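Local structure of 389aa long hypothetical nucleolar protein (Pyrococcus horikoshii, 5ZVE) at residues 216-230 with 246-260. The protein methylates the C5 position of cytosine 72 in several tRNAs, using S-adenosyl-L-methionine as the methyl donor. Sequence-based numbering, arbitrary orientation.
Sequences AQLLENKGEIIAIDK and GVKNVKLVQMDARKL. With SAH (S-adenosyl-L-homocysteine), chain C.
I228 and V253 pair in register on two parallel strands, 225-229 and 250-254, which helix 232-245 joins into a beta-alpha-beta unit of the class I methyltransferase (Rossmann-like) fold; their side chains cross at a slant. The unit illustrates how such a fold builds a cofactor site at the carboxyl ends of its strands. Backbone hydrogen bonds link the strands from I225 N–N249 O to M255 N–D229 O, the one from D229 N to V253 O being weak.

I228 shows the packing atom by atom. Its CB passes V253 O at 4.1 Å. With CG1 anti to the carbonyl carbon (chi1 -57°), that branch presses tightly on V253 CG2, 3.4 Å away, while CG2 turns to M255 CG at 3.5 Å and to A257 CB. At the tip, CD1 meets L260 CD1, the two side chains crossing almost perpendicularly.

At the other end, N221 clamps the loop with both amide atoms: ND2 donates in plane to G246 O, and OD1 accepts from K248 N.

Beyond the carboxyl ends lies S-adenosyl-L-homocysteine. D229 OD1 accepts from ribose O2', although the modelled 2.5 Å is doubtfully short. D256 OD1 accepts from adenine N6, and R258 grips the same carboxylate side-on. A257 N donates to adenine N1 at 3.0 Å.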
loop_
_atom_site.group_PDB
_atom_site.type_symbol
_atom_site.label_atom_id
_atom_site.label_comp_id
_atom_site.label_asym_id
_atom_site.label_seq_id
_atom_site.Cartn_x
_atom_site.Cartn_y
_atom_site.Cartn_z
ATOM N N ALA A 216 -4.149 12.302 12.194
ATOM C CA ALA A 216 -5.280 13.109 12.634
ATOM C C ALA A 216 -6.067 12.440 13.761
ATOM O O ALA A 216 -6.487 13.108 14.703
ATOM C CB ALA A 216 -6.194 13.409 11.457
ATOM N N GLN A 217 -6.260 11.126 13.678
ATOM C CA GLN A 217 -7.001 10.427 14.728
ATOM C C GLN A 217 -6.130 10.204 15.967
ATOM O O GLN A 217 -6.638 10.177 17.085
ATOM C CB GLN A 217 -7.574 9.099 14.214
ATOM C CG GLN A 217 -6.591 7.953 14.084
ATOM C CD GLN A 217 -7.243 6.703 13.502
ATOM O OE1 GLN A 217 -7.867 6.754 12.441
ATOM N NE2 GLN A 217 -7.116 5.580 14.206
ATOM N N LEU A 218 -4.823 10.052 15.775
ATOM C CA LEU A 218 -3.903 9.984 16.909
ATOM C C LEU A 218 -3.873 11.312 17.662
ATOM O O LEU A 218 -3.665 11.347 18.877
ATOM C CB LEU A 218 -2.488 9.615 16.460
ATOM C CG LEU A 218 -2.271 8.224 15.863
ATOM C CD1 LEU A 218 -0.913 8.166 15.174
ATOM C CD2 LEU A 218 -2.393 7.143 16.941
ATOM N N LEU A 219 -4.070 12.405 16.927
ATOM C CA LEU A 219 -4.148 13.736 17.523
ATOM C C LEU A 219 -5.542 14.009 18.072
ATOM O O LEU A 219 -5.764 15.010 18.754
ATOM C CB LEU A 219 -3.771 14.809 16.498
ATOM C CG LEU A 219 -2.314 14.859 16.031
ATOM C CD1 LEU A 219 -2.059 16.134 15.251
ATOM C CD2 LEU A 219 -1.368 14.750 17.206
ATOM N N GLU A 220 -6.471 13.111 17.751
ATOM C CA GLU A 220 -7.875 13.237 18.130
ATOM C C GLU A 220 -8.440 14.534 17.571
ATOM O O GLU A 220 -9.160 15.263 18.250
ATOM C CB GLU A 220 -8.041 13.159 19.649
ATOM C CG GLU A 220 -7.665 11.797 20.216
ATOM C CD GLU A 220 -7.704 11.756 21.731
ATOM O OE1 GLU A 220 -7.552 12.824 22.359
ATOM O OE2 GLU A 220 -7.880 10.654 22.294
ATOM N N ASN A 221 -8.099 14.793 16.312
ATOM C CA ASN A 221 -8.549 15.968 15.573
ATOM C C ASN A 221 -8.117 17.299 16.191
ATOM O O ASN A 221 -8.683 18.343 15.874
ATOM C CB ASN A 221 -10.073 15.936 15.404
ATOM C CG ASN A 221 -10.489 15.545 14.002
ATOM O OD1 ASN A 221 -9.706 15.670 13.061
ATOM N ND2 ASN A 221 -11.721 15.070 13.852
ATOM N N LYS A 222 -7.121 17.261 17.072
ATOM C CA LYS A 222 -6.546 18.490 17.613
ATOM C C LYS A 222 -5.304 18.903 16.819
ATOM O O LYS A 222 -4.768 18.119 16.040
ATOM C CB LYS A 222 -6.191 18.316 19.090
ATOM C CG LYS A 222 -7.269 17.622 19.909
ATOM C CD LYS A 222 -8.505 18.492 20.078
ATOM C CE LYS A 222 -8.231 19.648 21.024
ATOM N NZ LYS A 222 -7.629 19.179 22.304
ATOM N N GLY A 223 -4.824 20.120 17.053
ATOM C CA GLY A 223 -3.650 20.613 16.357
ATOM C C GLY A 223 -3.887 20.879 14.882
ATOM O O GLY A 223 -5.010 21.150 14.454
ATOM N N GLU A 224 -2.815 20.823 14.101
ATOM C CA GLU A 224 -2.920 20.998 12.658
ATOM C C GLU A 224 -1.896 20.124 11.945
ATOM O O GLU A 224 -0.767 19.959 12.414
ATOM C CB GLU A 224 -2.731 22.472 12.272
ATOM C CG GLU A 224 -2.583 22.723 10.769
ATOM C CD GLU A 224 -2.360 24.189 10.427
ATOM O OE1 GLU A 224 -3.343 24.878 10.078
ATOM O OE2 GLU A 224 -1.199 24.648 10.491
ATOM N N ILE A 225 -2.311 19.548 10.822
ATOM C CA ILE A 225 -1.417 18.770 9.981
ATOM C C ILE A 225 -1.341 19.409 8.605
ATOM O O ILE A 225 -2.365 19.648 7.961
ATOM C CB ILE A 225 -1.883 17.315 9.833
ATOM C CG1 ILE A 225 -2.124 16.682 11.205
ATOM C CG2 ILE A 225 -0.867 16.514 9.028
ATOM C CD1 ILE A 225 -2.858 15.350 11.132
ATOM N N ILE A 226 -0.128 19.698 8.161
ATOM C CA ILE A 226 0.073 20.212 6.819
ATOM C C ILE A 226 0.364 19.062 5.879
ATOM O O ILE A 226 1.340 18.336 6.064
ATOM C CB ILE A 226 1.216 21.227 6.770
ATOM C CG1 ILE A 226 0.883 22.422 7.660
ATOM C CG2 ILE A 226 1.465 21.668 5.337
ATOM C CD1 ILE A 226 2.052 23.296 7.950
ATOM N N ALA A 227 -0.484 18.898 4.870
ATOM C CA ALA A 227 -0.370 17.766 3.961
ATOM C C ALA A 227 -0.082 18.221 2.540
ATOM O O ALA A 227 -0.858 18.961 1.939
ATOM C CB ALA A 227 -1.634 16.933 4.000
ATOM N N ILE A 228 1.044 17.763 2.008
ATOM C CA ILE A 228 1.515 18.206 0.703
ATOM C C ILE A 228 1.412 17.101 -0.337
ATOM O O ILE A 228 1.729 15.951 -0.052
ATOM C CB ILE A 228 2.982 18.674 0.785
ATOM C CG1 ILE A 228 3.129 19.789 1.820
ATOM C CG2 ILE A 228 3.497 19.106 -0.575
ATOM C CD1 ILE A 228 4.551 20.172 2.089
ATOM N N ASP A 229 0.981 17.454 -1.541
ATOM C CA ASP A 229 1.088 16.553 -2.680
ATOM C C ASP A 229 1.097 17.345 -3.981
ATOM O O ASP A 229 0.512 18.424 -4.059
ATOM C CB ASP A 229 -0.045 15.530 -2.695
ATOM C CG ASP A 229 0.358 14.239 -3.375
ATOM O OD1 ASP A 229 0.359 14.194 -4.623
ATOM O OD2 ASP A 229 0.677 13.266 -2.661
ATOM N N LYS A 230 1.759 16.806 -4.998
ATOM C CA LYS A 230 1.849 17.478 -6.288
ATOM C C LYS A 230 0.630 17.203 -7.163
ATOM O O LYS A 230 0.268 18.019 -8.010
ATOM C CB LYS A 230 3.114 17.036 -7.029
ATOM C CG LYS A 230 3.436 17.872 -8.254
ATOM C CD LYS A 230 4.627 17.312 -9.019
ATOM C CE LYS A 230 4.317 15.928 -9.582
ATOM N NZ LYS A 230 5.393 15.425 -10.488
ATOM N N GLY A 246 -14.206 12.160 8.677
ATOM C CA GLY A 246 -14.488 13.184 9.669
ATOM C C GLY A 246 -13.244 13.886 10.184
ATOM O O GLY A 246 -13.197 14.334 11.331
ATOM N N VAL A 247 -12.230 13.984 9.330
ATOM C CA VAL A 247 -10.975 14.624 9.705
ATOM C C VAL A 247 -11.083 16.146 9.581
ATOM O O VAL A 247 -11.409 16.670 8.521
ATOM C CB VAL A 247 -9.813 14.109 8.839
ATOM C CG1 VAL A 247 -8.553 14.906 9.112
ATOM C CG2 VAL A 247 -9.582 12.626 9.100
ATOM N N LYS A 248 -10.816 16.851 10.674
ATOM C CA LYS A 248 -10.927 18.307 10.698
ATOM C C LYS A 248 -9.571 18.919 11.007
ATOM O O LYS A 248 -9.460 20.090 11.366
ATOM C CB LYS A 248 -11.953 18.743 11.743
ATOM C CG LYS A 248 -13.328 18.132 11.543
ATOM C CD LYS A 248 -14.290 18.568 12.632
ATOM C CE LYS A 248 -15.680 18.000 12.406
ATOM N NZ LYS A 248 -16.659 18.568 13.374
ATOM N N ASN A 249 -8.541 18.100 10.844
ATOM C CA ASN A 249 -7.237 18.366 11.416
ATOM C C ASN A 249 -6.193 18.794 10.384
ATOM O O ASN A 249 -5.069 19.158 10.729
ATOM C CB ASN A 249 -6.792 17.108 12.173
ATOM C CG ASN A 249 -5.680 17.378 13.141
ATOM O OD1 ASN A 249 -5.486 18.513 13.572
ATOM N ND2 ASN A 249 -4.989 16.324 13.556
ATOM N N VAL A 250 -6.577 18.754 9.114
ATOM C CA VAL A 250 -5.604 18.764 8.032
ATOM C C VAL A 250 -5.730 19.969 7.106
ATOM O O VAL A 250 -6.831 20.339 6.692
ATOM C CB VAL A 250 -5.721 17.477 7.189
ATOM C CG1 VAL A 250 -4.732 17.490 6.050
ATOM C CG2 VAL A 250 -5.481 16.263 8.066
ATOM N N LYS A 251 -4.589 20.582 6.800
ATOM C CA LYS A 251 -4.512 21.638 5.797
ATOM C C LYS A 251 -3.800 21.134 4.546
ATOM O O LYS A 251 -2.620 20.779 4.591
ATOM C CB LYS A 251 -3.796 22.869 6.356
ATOM C CG LYS A 251 -3.534 23.957 5.321
ATOM C CD LYS A 251 -4.831 24.508 4.744
ATOM C CE LYS A 251 -4.615 25.848 4.050
ATOM N NZ LYS A 251 -3.446 25.821 3.132
ATOM N N LEU A 252 -4.528 21.098 3.436
ATOM C CA LEU A 252 -3.973 20.644 2.166
ATOM C C LEU A 252 -3.279 21.766 1.411
ATOM O O LEU A 252 -3.828 22.853 1.248
ATOM C CB LEU A 252 -5.070 20.045 1.282
ATOM C CG LEU A 252 -5.278 18.531 1.291
ATOM C CD1 LEU A 252 -5.356 18.015 2.694
ATOM C CD2 LEU A 252 -6.551 18.188 0.551
ATOM N N VAL A 253 -2.065 21.492 0.949
ATOM C CA VAL A 253 -1.367 22.412 0.066
ATOM C C VAL A 253 -0.809 21.634 -1.128
ATOM O O VAL A 253 -0.142 20.607 -0.972
ATOM C CB VAL A 253 -0.249 23.196 0.808
ATOM C CG1 VAL A 253 -0.846 24.114 1.860
ATOM C CG2 VAL A 253 0.760 22.263 1.432
ATOM N N GLN A 254 -1.123 22.118 -2.326
ATOM C CA GLN A 254 -0.608 21.533 -3.555
ATOM C C GLN A 254 0.688 22.215 -3.977
ATOM O O GLN A 254 0.721 23.435 -4.142
ATOM C CB GLN A 254 -1.646 21.647 -4.667
ATOM C CG GLN A 254 -1.233 20.973 -5.950
ATOM C CD GLN A 254 -2.243 21.169 -7.051
ATOM O OE1 GLN A 254 -3.300 21.764 -6.842
ATOM N NE2 GLN A 254 -1.929 20.664 -8.238
ATOM N N MET A 255 1.733 21.417 -4.187
ATOM C CA MET A 255 3.063 21.942 -4.501
ATOM C C MET A 255 4.082 20.829 -4.687
ATOM O O MET A 255 3.856 19.691 -4.272
ATOM C CB MET A 255 3.553 22.882 -3.394
ATOM C CG MET A 255 4.108 22.152 -2.186
ATOM S SD MET A 255 4.769 23.234 -0.909
ATOM C CE MET A 255 6.246 23.851 -1.718
ATOM N N ASP A 256 5.203 21.167 -5.319
ATOM C CA ASP A 256 6.360 20.281 -5.379
ATOM C C ASP A 256 7.041 20.278 -4.011
ATOM O O ASP A 256 7.613 21.285 -3.593
ATOM C CB ASP A 256 7.327 20.733 -6.479
ATOM C CG ASP A 256 8.559 19.848 -6.588
ATOM O OD1 ASP A 256 8.649 18.827 -5.875
ATOM O OD2 ASP A 256 9.455 20.185 -7.390
ATOM N N ALA A 257 6.974 19.141 -3.322
ATOM C CA ALA A 257 7.477 19.027 -1.951
ATOM C C ALA A 257 8.981 19.254 -1.844
ATOM O O ALA A 257 9.495 19.535 -0.764
ATOM C CB ALA A 257 7.122 17.674 -1.377
ATOM N N ARG A 258 9.681 19.116 -2.965
ATOM C CA ARG A 258 11.120 19.338 -2.998
ATOM C C ARG A 258 11.471 20.802 -2.759
ATOM O O ARG A 258 12.603 21.129 -2.413
ATOM C CB ARG A 258 11.694 18.870 -4.334
ATOM C CG ARG A 258 11.633 17.368 -4.524
ATOM C CD ARG A 258 11.988 16.974 -5.946
ATOM N NE ARG A 258 11.198 17.700 -6.930
ATOM C CZ ARG A 258 11.382 17.610 -8.241
ATOM N NH1 ARG A 258 10.616 18.304 -9.069
ATOM N NH2 ARG A 258 12.343 16.833 -8.720
ATOM N N LYS A 259 10.491 21.677 -2.953
ATOM C CA LYS A 259 10.656 23.098 -2.678
ATOM C C LYS A 259 10.091 23.492 -1.315
ATOM O O LYS A 259 9.894 24.673 -1.052
ATOM C CB LYS A 259 9.990 23.931 -3.776
ATOM C CG LYS A 259 10.472 23.607 -5.184
ATOM C CD LYS A 259 9.860 24.551 -6.201
ATOM C CE LYS A 259 10.703 25.806 -6.362
ATOM N NZ LYS A 259 11.949 25.527 -7.127
ATOM N N LEU A 260 9.835 22.507 -0.454
ATOM C CA LEU A 260 9.250 22.756 0.872
ATOM C C LEU A 260 9.832 23.934 1.673
ATOM O O LEU A 260 9.066 24.705 2.258
ATOM C CB LEU A 260 9.343 21.501 1.747
ATOM C CG LEU A 260 8.812 21.739 3.169
ATOM C CD1 LEU A 260 7.331 22.085 3.171
ATOM C CD2 LEU A 260 9.094 20.594 4.099
HETATM N N SAH C . 1.575 8.808 2.074
HETATM C CA SAH C . 0.423 8.498 1.235
HETATM C CB SAH C . 0.851 7.844 -0.079
HETATM C CG SAH C . 2.125 8.399 -0.724
HETATM S SD SAH C . 2.274 7.837 -2.437
HETATM C C SAH C . -0.628 7.648 1.955
HETATM O O SAH C . -0.378 7.081 3.018
HETATM O OXT SAH C . -1.759 7.511 1.491
HETATM C "C5'" SAH C . 3.500 9.104 -2.873
HETATM C "C4'" SAH C . 2.899 10.455 -3.254
HETATM O "O4'" SAH C . 3.933 11.372 -3.551
HETATM C "C3'" SAH C . 2.000 10.425 -4.483
HETATM O "O3'" SAH C . 0.688 10.768 -4.100
HETATM C "C2'" SAH C . 2.528 11.507 -5.406
HETATM O "O2'" SAH C . 1.478 12.334 -5.840
HETATM C "C1'" SAH C . 3.457 12.297 -4.507
HETATM N N9 SAH C . 4.566 12.967 -5.220
HETATM C C8 SAH C . 5.360 12.477 -6.226
HETATM N N7 SAH C . 6.254 13.434 -6.574
HETATM C C5 SAH C . 6.042 14.526 -5.806
HETATM C C6 SAH C . 6.658 15.771 -5.743
HETATM N N6 SAH C . 7.674 16.073 -6.547
HETATM N N1 SAH C . 6.207 16.700 -4.830
HETATM C C2 SAH C . 5.153 16.396 -3.990
HETATM N N3 SAH C . 4.546 15.161 -4.059
HETATM C C4 SAH C . 4.985 14.242 -4.953
#